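Side-chain contacts in ABC transporter ATP-binding protein (Leptospira interrogans serovar Copenhageni, PDB 4HZI), which probably binds and hydrolyses ATP as the ATPase subunit of an orphan ABC transporter involved in manganese utilization and tolerance: residues A[92-97]-A[107-112]; A[78-83]-A[194-199]; A[161-166]-A[213-218]; A[178-183]-A[202-207]. All blocks are in the same frame, centred on the assembly; numbering follows the deposited sequence.

Contact 1: residues A[92-97]-A[107-112]; sequences RLFQET and RKRIGI
Arg109 sends its side chain across to Leu93, Phe94 and Glu96 and illustrates how one guanidinium can serve several unlike neighbours. From CB the chain sets out toward the 92-97 hairpin, and CG and CD carry it forward until a bend about the CG-CD bond (chi3 59°) turns the flat end against Leu93. NE pairs with the carboxylate of Asp193, the charge partner outside the hairpin. CZ lies under Leu93 CD2 at 3.4 Å; that methyl sits over the centre of one guanidinium face. NH1 reaches Glu96 OE1 at 3.6 Å in a long salt bridge, the carboxylate plane tilted 34° from the guanidinium. NH2 comes to the edge of the Phe94 ring, 3.5 Å from its CD2, with ring and guanidinium almost coplanar (11°), so this is an edge-to-edge meeting and not a cation-pi stack. A water then ties the site together: it accepts from Arg109 NH2 at 3.0 Å and donates to Glu96 OE1 at 2.6 Å and to Leu93 O at 2.7 Å. The hairpin closes through a type II' turn from Leu93 to Glu96. It links strands 90-93 and 96-97 of the antiparallel sheet, while Arg109 sits between helix 103-108 and strand 110-113, an outermost strand of the mixed central sheet.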
loop_
_atom_site.group_PDB
_atom_site.type_symbol
_atom_site.label_atom_id
_atom_site.label_comp_id
_atom_site.label_asym_id
_atom_site.label_seq_id
_atom_site.Cartn_x
_atom_site.Cartn_y
_atom_site.Cartn_z
ATOM N N ARG A 92 -13.228 15.608 -23.206
ATOM C CA ARG A 92 -14.274 16.583 -23.026
ATOM C C ARG A 92 -14.858 16.464 -21.630
ATOM O O ARG A 92 -14.955 15.353 -21.077
ATOM C CB ARG A 92 -15.421 16.329 -23.998
ATOM C CG ARG A 92 -15.116 16.487 -25.464
ATOM C CD ARG A 92 -16.309 16.022 -26.291
ATOM N NE ARG A 92 -15.919 15.826 -27.678
ATOM C CZ ARG A 92 -15.980 16.748 -28.633
ATOM N NH1 ARG A 92 -16.442 17.978 -28.384
ATOM N NH2 ARG A 92 -15.584 16.430 -29.863
ATOM N N LEU A 93 -15.226 17.613 -21.095
ATOM C CA LEU A 93 -16.088 17.728 -19.947
ATOM C C LEU A 93 -17.428 18.187 -20.488
ATOM O O LEU A 93 -17.554 19.253 -21.124
ATOM C CB LEU A 93 -15.457 18.690 -18.922
ATOM C CG LEU A 93 -16.237 18.903 -17.628
ATOM C CD1 LEU A 93 -16.338 17.584 -16.857
ATOM C CD2 LEU A 93 -15.556 19.985 -16.809
ATOM N N PHE A 94 -18.435 17.348 -20.295
ATOM C CA PHE A 94 -19.733 17.525 -20.971
ATOM C C PHE A 94 -19.466 17.728 -22.464
ATOM O O PHE A 94 -18.737 16.944 -23.069
ATOM C CB PHE A 94 -20.564 18.650 -20.295
ATOM C CG PHE A 94 -20.971 18.339 -18.858
ATOM C CD1 PHE A 94 -21.913 17.350 -18.578
ATOM C CD2 PHE A 94 -20.412 19.038 -17.793
ATOM C CE1 PHE A 94 -22.268 17.065 -17.264
ATOM C CE2 PHE A 94 -20.762 18.756 -16.483
ATOM C CZ PHE A 94 -21.692 17.767 -16.220
ATOM N N GLN A 95 -19.987 18.770 -23.077
ATOM C CA GLN A 95 -19.766 18.912 -24.515
ATOM C C GLN A 95 -18.516 19.726 -24.892
ATOM O O GLN A 95 -18.241 19.905 -26.067
ATOM C CB GLN A 95 -20.991 19.510 -25.200
ATOM C CG GLN A 95 -22.165 18.549 -25.270
ATOM C CD GLN A 95 -23.202 18.965 -26.296
ATOM O OE1 GLN A 95 -22.875 19.215 -27.464
ATOM N NE2 GLN A 95 -24.465 19.031 -25.873
ATOM N N GLU A 96 -17.763 20.209 -23.915
ATOM C CA GLU A 96 -16.629 21.091 -24.220
ATOM C C GLU A 96 -15.318 20.325 -24.198
ATOM O O GLU A 96 -14.989 19.701 -23.203
ATOM C CB GLU A 96 -16.539 22.210 -23.193
ATOM C CG GLU A 96 -17.647 23.230 -23.231
ATOM C CD GLU A 96 -17.453 24.287 -22.168
ATOM O OE1 GLU A 96 -17.554 23.956 -20.965
ATOM O OE2 GLU A 96 -17.179 25.452 -22.533
ATOM N N THR A 97 -14.550 20.419 -25.268
ATOM C CA THR A 97 -13.191 19.920 -25.265
ATOM C C THR A 97 -12.358 20.752 -24.299
ATOM O O THR A 97 -12.688 21.904 -23.982
ATOM C CB THR A 97 -12.512 19.964 -26.657
ATOM O OG1 THR A 97 -12.315 21.328 -27.034
ATOM C CG2 THR A 97 -13.355 19.251 -27.695
ATOM N N ARG A 107 -10.383 22.987 -13.398
ATOM C CA ARG A 107 -10.025 22.539 -12.051
ATOM C C ARG A 107 -10.990 22.905 -10.925
ATOM O O ARG A 107 -11.137 22.161 -9.965
ATOM C CB ARG A 107 -8.607 22.981 -11.722
ATOM C CG ARG A 107 -7.603 22.390 -12.708
ATOM C CD ARG A 107 -6.263 22.047 -12.088
ATOM N NE ARG A 107 -5.204 22.954 -12.510
ATOM C CZ ARG A 107 -4.176 22.642 -13.293
ATOM N NH1 ARG A 107 -4.018 21.421 -13.773
ATOM N NH2 ARG A 107 -3.281 23.572 -13.589
ATOM N N LYS A 108 -11.649 24.043 -11.030
ATOM C CA LYS A 108 -12.738 24.382 -10.109
ATOM C C LYS A 108 -13.843 23.333 -10.197
ATOM O O LYS A 108 -14.491 23.014 -9.207
ATOM C CB LYS A 108 -13.293 25.770 -10.453
ATOM C CG LYS A 108 -14.585 26.135 -9.736
ATOM C CD LYS A 108 -14.946 27.606 -9.927
ATOM C CE LYS A 108 -15.930 28.079 -8.858
ATOM N NZ LYS A 108 -16.566 29.383 -9.204
ATOM N N ARG A 109 -14.054 22.782 -11.386
ATOM C CA ARG A 109 -15.110 21.772 -11.611
ATOM C C ARG A 109 -14.791 20.276 -11.339
ATOM O O ARG A 109 -15.686 19.420 -11.410
ATOM C CB ARG A 109 -15.646 21.940 -13.018
ATOM C CG ARG A 109 -16.059 23.394 -13.283
ATOM C CD ARG A 109 -16.230 23.641 -14.757
ATOM N NE ARG A 109 -17.232 22.755 -15.339
ATOM C CZ ARG A 109 -17.523 22.722 -16.637
ATOM N NH1 ARG A 109 -16.885 23.537 -17.486
ATOM N NH2 ARG A 109 -18.451 21.885 -17.086
ATOM N N ILE A 110 -13.542 19.965 -11.045
ATOM C CA ILE A 110 -13.097 18.606 -10.761
ATOM C C ILE A 110 -12.490 18.560 -9.372
ATOM O O ILE A 110 -11.464 19.208 -9.127
ATOM C CB ILE A 110 -12.050 18.137 -11.766
ATOM C CG1 ILE A 110 -12.597 18.206 -13.196
ATOM C CG2 ILE A 110 -11.618 16.713 -11.433
ATOM C CD1 ILE A 110 -11.614 17.686 -14.271
ATOM N N GLY A 111 -13.124 17.833 -8.445
ATOM C CA GLY A 111 -12.537 17.640 -7.112
ATOM C C GLY A 111 -11.476 16.568 -7.146
ATOM O O GLY A 111 -11.626 15.594 -7.862
ATOM N N ILE A 112 -10.406 16.735 -6.382
ATOM C CA ILE A 112 -9.371 15.736 -6.280
ATOM C C ILE A 112 -9.139 15.362 -4.856
ATOM O O ILE A 112 -8.953 16.253 -4.004
ATOM C CB ILE A 112 -7.984 16.236 -6.748
ATOM C CG1 ILE A 112 -8.031 16.726 -8.173
ATOM C CG2 ILE A 112 -6.945 15.108 -6.582
ATOM C CD1 ILE A 112 -8.207 15.615 -9.176
HETATM O O HOH W 1 -18.244 21.675 -20.040
#

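Contact 2: residues A[78-83]-A[194-199]; sequences NLIYGM and FLIMDE
Ile80 occupies the last turn of helix 73-80 and points at Phe194 and Ile196, two residues apart on strand 194-198, while the helix itself stops just beyond it in a Schellman motif: Met83 N bonds to Asn78 O at 2.8 Å, Gly82 N bonds to Leu79 O at 3.1 Å, and Gly82 takes the positive phi (74°) of the C-prime residue. The close contacts all run through one methyl. Ile80 CG2 lies anti to its backbone N, with CG1 on the other branch beside that N (chi1 -65°), and this brings the gamma methyl up against both partners. It meets Phe194 at the ring edge, close to the ring plane, 3.7 Å from CZ; the two side chains run roughly perpendicular to each other. On Ile196 it finds the delta methyl, CD1, at 3.8 Å, one methyl against another. The topology is that of the nucleotide-binding core of ABC ATPases: helix 73-80 follows what looks like a P-loop, with Lys73 and Ser74 at its start, and the hydrophobic strand that ends at Asp198, with Glu199 just after it, has the character of a Walker B strand. Ile80, at the other end of that helix, is what it lays on the sheet here. Phe194 and Ile196 also touch Ile110 of neighbouring strand 110-113, and Ile80 touches Leu228 on strand 227-231, the neighbour of 194-198 on its other flank. Ile80 O accepts a hydrogen bond from Tyr98 OH.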
loop_
_atom_site.group_PDB
_atom_site.type_symbol
_atom_site.label_atom_id
_atom_site.label_comp_id
_atom_site.label_asym_id
_atom_site.label_seq_id
_atom_site.Cartn_x
_atom_site.Cartn_y
_atom_site.Cartn_z
ATOM N N ASN A 78 -3.353 13.190 -14.150
ATOM C CA ASN A 78 -2.763 14.491 -14.502
ATOM C C ASN A 78 -3.321 15.111 -15.781
ATOM O O ASN A 78 -3.564 16.325 -15.852
ATOM C CB ASN A 78 -1.238 14.401 -14.581
ATOM C CG ASN A 78 -0.602 14.135 -13.244
ATOM O OD1 ASN A 78 -1.201 14.345 -12.203
ATOM N ND2 ASN A 78 0.622 13.672 -13.266
ATOM N N LEU A 79 -3.593 14.279 -16.773
ATOM C CA LEU A 79 -4.167 14.701 -18.009
ATOM C C LEU A 79 -5.617 15.090 -17.791
ATOM O O LEU A 79 -6.066 16.144 -18.227
ATOM C CB LEU A 79 -3.985 13.581 -19.025
ATOM C CG LEU A 79 -4.223 13.937 -20.482
ATOM C CD1 LEU A 79 -3.502 12.989 -21.416
ATOM C CD2 LEU A 79 -5.718 13.944 -20.795
ATOM N N ILE A 80 -6.376 14.248 -17.063
ATOM C CA ILE A 80 -7.767 14.632 -16.746
ATOM C C ILE A 80 -7.870 15.957 -15.935
ATOM O O ILE A 80 -8.796 16.737 -16.136
ATOM C CB ILE A 80 -8.495 13.450 -16.052
ATOM C CG1 ILE A 80 -8.615 12.276 -17.022
ATOM C CG2 ILE A 80 -9.878 13.850 -15.551
ATOM C CD1 ILE A 80 -9.005 10.947 -16.432
ATOM N N TYR A 81 -6.867 16.263 -15.112
ATOM C CA TYR A 81 -6.873 17.460 -14.290
ATOM C C TYR A 81 -6.232 18.658 -14.994
ATOM O O TYR A 81 -6.044 19.719 -14.385
ATOM C CB TYR A 81 -6.189 17.164 -12.950
ATOM C CG TYR A 81 -6.539 18.110 -11.815
ATOM C CD1 TYR A 81 -7.863 18.388 -11.482
ATOM C CD2 TYR A 81 -5.538 18.733 -11.069
ATOM C CE1 TYR A 81 -8.183 19.270 -10.433
ATOM C CE2 TYR A 81 -5.852 19.574 -10.008
ATOM C CZ TYR A 81 -7.172 19.845 -9.699
ATOM O OH TYR A 81 -7.467 20.715 -8.657
ATOM N N GLY A 82 -5.906 18.504 -16.270
ATOM C CA GLY A 82 -5.359 19.602 -17.098
ATOM C C GLY A 82 -3.908 19.980 -16.807
ATOM O O GLY A 82 -3.488 21.132 -17.086
ATOM N N MET A 83 -3.141 19.048 -16.245
ATOM C CA MET A 83 -1.739 19.316 -15.849
ATOM C C MET A 83 -0.760 19.008 -16.979
ATOM O O MET A 83 0.349 19.564 -17.014
ATOM C CB MET A 83 -1.308 18.535 -14.601
ATOM C CG MET A 83 -1.985 18.885 -13.280
ATOM S SD MET A 83 -1.295 20.296 -12.366
ATOM C CE MET A 83 0.430 19.825 -12.247
ATOM N N PHE A 194 -17.514 16.493 -10.900
ATOM C CA PHE A 194 -17.049 15.151 -10.589
ATOM C C PHE A 194 -15.806 15.121 -9.685
ATOM O O PHE A 194 -15.077 16.117 -9.539
ATOM C CB PHE A 194 -16.961 14.239 -11.823
ATOM C CG PHE A 194 -15.634 14.219 -12.536
ATOM C CD1 PHE A 194 -15.317 15.200 -13.442
ATOM C CD2 PHE A 194 -14.764 13.178 -12.357
ATOM C CE1 PHE A 194 -14.118 15.160 -14.143
ATOM C CE2 PHE A 194 -13.548 13.126 -13.034
ATOM C CZ PHE A 194 -13.220 14.114 -13.903
ATOM N N LEU A 195 -15.588 13.969 -9.076
ATOM C CA LEU A 195 -14.530 13.772 -8.112
ATOM C C LEU A 195 -13.564 12.698 -8.573
ATOM O O LEU A 195 -13.949 11.606 -9.004
ATOM C CB LEU A 195 -15.140 13.335 -6.786
ATOM C CG LEU A 195 -14.187 12.904 -5.676
ATOM C CD1 LEU A 195 -13.146 13.953 -5.299
ATOM C CD2 LEU A 195 -15.054 12.613 -4.464
ATOM N N ILE A 196 -12.286 12.995 -8.463
ATOM C CA ILE A 196 -11.275 11.969 -8.671
ATOM C C ILE A 196 -10.666 11.542 -7.347
ATOM O O ILE A 196 -10.141 12.369 -6.612
ATOM C CB ILE A 196 -10.128 12.474 -9.567
ATOM C CG1 ILE A 196 -10.618 12.950 -10.918
ATOM C CG2 ILE A 196 -9.108 11.359 -9.721
ATOM C CD1 ILE A 196 -9.514 13.591 -11.783
ATOM N N MET A 197 -10.765 10.259 -7.010
ATOM C CA MET A 197 -10.129 9.735 -5.818
ATOM C C MET A 197 -8.939 8.857 -6.233
ATOM O O MET A 197 -9.089 7.742 -6.711
ATOM C CB MET A 197 -11.100 8.938 -4.973
ATOM C CG MET A 197 -12.138 9.851 -4.339
ATOM S SD MET A 197 -13.267 8.892 -3.369
ATOM C CE MET A 197 -14.514 8.691 -4.629
ATOM N N ASP A 198 -7.755 9.416 -6.067
ATOM C CA ASP A 198 -6.525 8.833 -6.559
ATOM C C ASP A 198 -5.843 8.032 -5.449
ATOM O O ASP A 198 -5.164 8.620 -4.598
ATOM C CB ASP A 198 -5.627 9.996 -7.042
ATOM C CG ASP A 198 -4.361 9.530 -7.750
ATOM O OD1 ASP A 198 -4.219 8.315 -8.024
ATOM O OD2 ASP A 198 -3.510 10.419 -8.036
ATOM N N GLU A 199 -6.093 6.722 -5.395
ATOM C CA GLU A 199 -5.466 5.832 -4.413
ATOM C C GLU A 199 -5.811 6.293 -2.974
ATOM O O GLU A 199 -4.913 6.430 -2.141
ATOM C CB GLU A 199 -3.941 5.870 -4.606
ATOM C CG GLU A 199 -3.508 5.266 -5.934
ATOM C CD GLU A 199 -3.446 3.748 -5.882
ATOM O OE1 GLU A 199 -3.884 3.162 -4.852
ATOM O OE2 GLU A 199 -2.963 3.135 -6.861
#

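Contact 3: residues A[161-166]-A[213-218]; sequences SDLLSK and LGFLKE
Ser161 and Leu163 both come up to the ring of Phe215, and the contact is a small one in which a single aromatic atom does the work. The van der Waals part centres on Phe215 CE1. Ser161 approaches it with OG at 3.8 Å and with CB a little farther, at 4.0 Å, while Leu163 brings the methyl CD1 to 4.3 Å, a looser apolar touch. Both neighbours come in obliquely to the ring. Phe215 has CG anti to its backbone N (chi1 162°), which swings the ring off the helix toward the 161-166 loop. The same ring meets Phe184 of helix 176-188 with the planes almost perpendicular, and Lys181 and Leu185 of that helix touch it too.

Electrostatic effects are weaker and involve exposed residues. Asp162 OD2 and Glu218 OE2 stand 5.1 Å apart, like charges without contact, whose mutual repulsion may be eased by the long, weak ion pair of Asp162 with Lys222.

Backbone bonds set the shape of the loop. Asp162, with positive phi, is the C-prime residue of a Schellman motif that ends helix 148-160, and Lys166 N bonds to Leu163 O at 2.9 Å in the short 3-10 turn that follows. The arrangement is consistent with the seam in ABC ATPases where the helical subdomain, here helix 148-160 and its following loop, comes against a helix of the nucleotide-binding core, here 206-222.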
loop_
_atom_site.group_PDB
_atom_site.type_symbol
_atom_site.label_atom_id
_atom_site.label_comp_id
_atom_site.label_asym_id
_atom_site.label_seq_id
_atom_site.Cartn_x
_atom_site.Cartn_y
_atom_site.Cartn_z
ATOM N N SER A 161 -22.237 15.420 7.192
ATOM C CA SER A 161 -21.467 14.162 7.377
ATOM C C SER A 161 -21.180 13.803 8.839
ATOM O O SER A 161 -20.307 12.979 9.110
ATOM C CB SER A 161 -20.117 14.258 6.636
ATOM O OG SER A 161 -20.314 14.076 5.245
ATOM N N ASP A 162 -21.890 14.425 9.778
ATOM C CA ASP A 162 -21.790 14.066 11.199
ATOM C C ASP A 162 -20.377 14.181 11.773
ATOM O O ASP A 162 -19.909 13.293 12.472
ATOM C CB ASP A 162 -22.375 12.659 11.440
ATOM C CG ASP A 162 -23.848 12.551 11.006
ATOM O OD1 ASP A 162 -24.605 13.530 11.193
ATOM O OD2 ASP A 162 -24.258 11.495 10.467
ATOM N N LEU A 163 -19.710 15.299 11.476
ATOM C CA LEU A 163 -18.348 15.546 11.925
ATOM C C LEU A 163 -18.164 16.982 12.415
ATOM O O LEU A 163 -17.040 17.438 12.602
ATOM C CB LEU A 163 -17.375 15.240 10.767
ATOM C CG LEU A 163 -17.183 13.776 10.334
ATOM C CD1 LEU A 163 -16.556 13.644 8.931
ATOM C CD2 LEU A 163 -16.270 13.071 11.328
ATOM N N LEU A 164 -19.273 17.698 12.656
ATOM C CA LEU A 164 -19.201 19.100 13.103
ATOM C C LEU A 164 -18.462 19.153 14.424
ATOM O O LEU A 164 -17.656 20.052 14.679
ATOM C CB LEU A 164 -20.609 19.687 13.242
ATOM C CG LEU A 164 -20.744 21.162 13.612
ATOM C CD1 LEU A 164 -20.125 22.076 12.562
ATOM C CD2 LEU A 164 -22.230 21.462 13.772
ATOM N N SER A 165 -18.672 18.114 15.225
ATOM C CA SER A 165 -18.019 18.008 16.518
ATOM C C SER A 165 -16.503 18.067 16.426
ATOM O O SER A 165 -15.866 18.410 17.422
ATOM C CB SER A 165 -18.461 16.733 17.250
ATOM O OG SER A 165 -17.852 15.590 16.696
ATOM N N LYS A 166 -15.911 17.748 15.261
ATOM C CA LYS A 166 -14.451 17.821 15.114
ATOM C C LYS A 166 -13.930 19.082 14.421
ATOM O O LYS A 166 -12.736 19.181 14.134
ATOM C CB LYS A 166 -13.944 16.600 14.349
ATOM C CG LYS A 166 -14.342 15.264 14.949
ATOM C CD LYS A 166 -13.598 14.123 14.256
ATOM C CE LYS A 166 -14.137 12.769 14.676
ATOM N NZ LYS A 166 -13.697 12.432 16.053
ATOM N N LEU A 213 -14.015 3.740 3.930
ATOM C CA LEU A 213 -14.944 3.227 2.956
ATOM C C LEU A 213 -16.378 3.281 3.485
ATOM O O LEU A 213 -17.320 3.485 2.711
ATOM C CB LEU A 213 -14.572 1.825 2.541
ATOM C CG LEU A 213 -13.310 1.744 1.626
ATOM C CD1 LEU A 213 -13.114 0.334 1.095
ATOM C CD2 LEU A 213 -13.316 2.746 0.480
ATOM N N GLY A 214 -16.533 3.100 4.797
ATOM C CA GLY A 214 -17.826 3.254 5.452
ATOM C C GLY A 214 -18.369 4.654 5.280
ATOM O O GLY A 214 -19.552 4.826 4.956
ATOM N N PHE A 215 -17.508 5.642 5.481
ATOM C CA PHE A 215 -17.848 7.009 5.281
ATOM C C PHE A 215 -18.244 7.261 3.834
ATOM O O PHE A 215 -19.217 7.974 3.596
ATOM C CB PHE A 215 -16.707 7.899 5.705
ATOM C CG PHE A 215 -16.773 9.280 5.149
ATOM C CD1 PHE A 215 -17.421 10.290 5.841
ATOM C CD2 PHE A 215 -16.176 9.577 3.949
ATOM C CE1 PHE A 215 -17.481 11.562 5.319
ATOM C CE2 PHE A 215 -16.225 10.838 3.430
ATOM C CZ PHE A 215 -16.871 11.841 4.118
ATOM N N LEU A 216 -17.505 6.702 2.860
ATOM C CA LEU A 216 -17.888 6.879 1.457
ATOM C C LEU A 216 -19.235 6.337 1.123
ATOM O O LEU A 216 -19.994 6.951 0.360
ATOM C CB LEU A 216 -16.927 6.140 0.521
ATOM C CG LEU A 216 -15.782 6.914 -0.010
ATOM C CD1 LEU A 216 -15.046 5.979 -1.006
ATOM C CD2 LEU A 216 -16.312 8.167 -0.710
ATOM N N LYS A 217 -19.524 5.156 1.640
ATOM C CA LYS A 217 -20.781 4.535 1.367
ATOM C C LYS A 217 -21.935 5.327 1.951
ATOM O O LYS A 217 -23.007 5.377 1.366
ATOM C CB LYS A 217 -20.814 3.129 1.915
ATOM C CG LYS A 217 -20.005 2.130 1.125
ATOM C CD LYS A 217 -20.121 0.756 1.774
ATOM C CE LYS A 217 -20.656 -0.256 0.788
ATOM N NZ LYS A 217 -20.635 -1.649 1.308
ATOM N N GLU A 218 -21.690 5.954 3.086
ATOM C CA GLU A 218 -22.691 6.718 3.781
ATOM C C GLU A 218 -22.967 7.996 3.017
ATOM O O GLU A 218 -24.113 8.395 2.813
ATOM C CB GLU A 218 -22.204 6.991 5.205
ATOM C CG GLU A 218 -23.228 7.661 6.094
ATOM C CD GLU A 218 -23.274 7.055 7.490
ATOM O OE1 GLU A 218 -22.208 6.619 8.004
ATOM O OE2 GLU A 218 -24.386 7.010 8.065
#

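Contact 4: residues A[178-183]-A[202-207]; sequences EKKKIL and SSLDLT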
loop_
_atom_site.group_PDB
_atom_site.type_symbol
_atom_site.label_atom_id
_atom_site.label_comp_id
_atom_site.label_asym_id
_atom_site.label_seq_id
_atom_site.Cartn_x
_atom_site.Cartn_y
_atom_site.Cartn_z
ATOM N N GLU A 178 -9.906 8.687 9.255
ATOM C CA GLU A 178 -10.527 10.001 9.434
ATOM C C GLU A 178 -9.874 11.101 8.629
ATOM O O GLU A 178 -10.586 11.956 8.129
ATOM C CB GLU A 178 -10.504 10.396 10.920
ATOM C CG GLU A 178 -11.417 9.537 11.744
ATOM C CD GLU A 178 -11.332 9.771 13.250
ATOM O OE1 GLU A 178 -10.323 10.306 13.758
ATOM O OE2 GLU A 178 -12.298 9.366 13.921
ATOM N N LYS A 179 -8.545 11.115 8.498
ATOM C CA LYS A 179 -7.903 12.114 7.640
ATOM C C LYS A 179 -8.446 12.030 6.225
ATOM O O LYS A 179 -8.660 13.059 5.585
ATOM C CB LYS A 179 -6.408 11.935 7.623
ATOM C CG LYS A 179 -5.779 12.361 8.931
ATOM C CD LYS A 179 -4.288 12.125 8.925
ATOM C CE LYS A 179 -3.747 12.324 10.328
ATOM N NZ LYS A 179 -2.288 12.286 10.274
ATOM N N LYS A 180 -8.642 10.802 5.731
ATOM C CA LYS A 180 -9.134 10.628 4.365
ATOM C C LYS A 180 -10.567 11.141 4.230
ATOM O O LYS A 180 -10.901 11.724 3.213
ATOM C CB LYS A 180 -9.008 9.178 3.880
ATOM C CG LYS A 180 -7.589 8.613 3.855
ATOM C CD LYS A 180 -6.643 9.436 3.028
ATOM C CE LYS A 180 -5.224 8.877 3.055
ATOM N NZ LYS A 180 -4.957 8.010 1.899
ATOM N N LYS A 181 -11.397 10.988 5.272
ATOM C CA LYS A 181 -12.747 11.561 5.265
ATOM C C LYS A 181 -12.695 13.043 5.094
ATOM O O LYS A 181 -13.466 13.609 4.336
ATOM C CB LYS A 181 -13.499 11.268 6.569
ATOM C CG LYS A 181 -13.642 9.806 6.899
ATOM C CD LYS A 181 -14.327 9.608 8.249
ATOM C CE LYS A 181 -14.191 8.172 8.698
ATOM N NZ LYS A 181 -15.081 7.869 9.868
ATOM N N ILE A 182 -11.777 13.679 5.803
ATOM C CA ILE A 182 -11.685 15.114 5.775
ATOM C C ILE A 182 -11.132 15.596 4.441
ATOM O O ILE A 182 -11.611 16.622 3.888
ATOM C CB ILE A 182 -10.891 15.646 7.001
ATOM C CG1 ILE A 182 -11.659 15.350 8.314
ATOM C CG2 ILE A 182 -10.613 17.115 6.877
ATOM C CD1 ILE A 182 -13.142 15.585 8.303
ATOM N N LEU A 183 -10.159 14.859 3.893
ATOM C CA LEU A 183 -9.698 15.142 2.533
ATOM C C LEU A 183 -10.808 14.965 1.499
ATOM O O LEU A 183 -10.874 15.745 0.532
ATOM C CB LEU A 183 -8.459 14.341 2.165
ATOM C CG LEU A 183 -7.236 14.698 3.014
ATOM C CD1 LEU A 183 -6.062 13.801 2.655
ATOM C CD2 LEU A 183 -6.869 16.155 2.845
ATOM N N SER A 202 -4.435 4.674 0.293
ATOM C CA SER A 202 -3.010 4.685 0.547
ATOM C C SER A 202 -2.747 4.954 2.040
ATOM O O SER A 202 -3.424 5.819 2.660
ATOM C CB SER A 202 -2.304 5.730 -0.339
ATOM O OG SER A 202 -2.711 7.069 -0.034
ATOM N N SER A 203 -1.828 4.156 2.597
ATOM C CA SER A 203 -1.418 4.230 3.988
ATOM C C SER A 203 -2.455 3.713 4.946
ATOM O O SER A 203 -2.271 3.866 6.164
ATOM C CB SER A 203 -1.091 5.669 4.420
ATOM O OG SER A 203 -0.244 6.270 3.482
ATOM N N LEU A 204 -3.571 3.161 4.452
ATOM C CA LEU A 204 -4.593 2.679 5.370
ATOM C C LEU A 204 -4.454 1.188 5.552
ATOM O O LEU A 204 -4.436 0.429 4.588
ATOM C CB LEU A 204 -5.983 3.022 4.863
ATOM C CG LEU A 204 -6.244 4.496 4.615
ATOM C CD1 LEU A 204 -7.712 4.628 4.358
ATOM C CD2 LEU A 204 -5.841 5.337 5.812
ATOM N N ASP A 205 -4.372 0.751 6.799
ATOM C CA ASP A 205 -4.528 -0.655 7.096
ATOM C C ASP A 205 -5.998 -1.047 6.995
ATOM O O ASP A 205 -6.894 -0.197 6.741
ATOM C CB ASP A 205 -3.882 -1.030 8.450
ATOM C CG ASP A 205 -4.568 -0.442 9.664
ATOM O OD1 ASP A 205 -5.778 -0.080 9.644
ATOM O OD2 ASP A 205 -3.859 -0.355 10.698
ATOM N N LEU A 206 -6.266 -2.306 7.232
ATOM C CA LEU A 206 -7.602 -2.862 7.002
ATOM C C LEU A 206 -8.718 -2.118 7.801
ATOM O O LEU A 206 -9.810 -1.880 7.295
ATOM C CB LEU A 206 -7.513 -4.326 7.376
ATOM C CG LEU A 206 -8.572 -5.389 7.396
ATOM C CD1 LEU A 206 -7.842 -6.691 7.706
ATOM C CD2 LEU A 206 -9.616 -5.125 8.451
ATOM N N THR A 207 -8.412 -1.752 9.029
ATOM C CA THR A 207 -9.361 -1.134 9.954
ATOM C C THR A 207 -9.634 0.303 9.498
ATOM O O THR A 207 -10.785 0.762 9.448
ATOM C CB THR A 207 -8.791 -1.150 11.393
ATOM O OG1 THR A 207 -8.451 -2.504 11.789
ATOM C CG2 THR A 207 -9.789 -0.598 12.392
#
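Lys180 reaches from helix 176-188 to Ser202 and Leu204, and the contrast between its gripped ammonium and its lightly packed stem is instructive. The tight end is polar. NZ donates to Ser202 O at 2.8 Å, lying in the carbonyl plane on a lone pair with a C=O...N angle of 135°, and makes a weak bond to Ser202 OG at 3.1 Å. Pro200 O and Ser115 OG accept from it as well, while Ser202 OG is engaged with Glu199 O. Bends at chi2 (-56°) and chi4 (96°) fold the chain down onto these acceptors. The ammonium of this buried residue thus meets several uncharged oxygens.

Halfway along, the fit is slacker: Lys180 CG passes Leu204 CD1 at 4.0 Å, the two side chains running in opposite directions, with Phe212 touching both. Ser203, next to them, is exposed. Farther on, Asp205 turns to the second subunit, whose Arg68 takes its OD2 in a salt bridge, and its OD1 caps helix 206-222, taking a weak bond from Thr207 N and another hydrogen bond from Ala208 N. The SSLD sequence following the Walker B-like strand, held by a lysine after the signature-like LSSGE, corresponds to the D-loop of ABC ATPases, which here lies at the contact with the second subunit.

How the contacts relate
The four contacts fall into two touching pairs, with contacts 1 and 4 on opposite sides of the chain's centre. Contacts 1 and 2 have centres about 10 Å apart and touch directly, Arg107 NH1 meeting Tyr81 O at 2.7 Å and Gly111 O meeting Ile196 N at 2.7 Å across neighbouring strands. Contacts 3 and 4, centres about 12 Å apart, share helix 206-222, and Phe215 CG rests against Lys181 CG at 3.6 Å. Strand 194-198 of contact 2 runs on through the loop holding Pro200 into the D-loop-like segment of contact 4, though their centres lie about 19 Å apart. Contacts 2 and 4 thus relate to the probable nucleotide site, one at the C-terminal end of the helix that follows the putative P-loop, the other at the subunit interface.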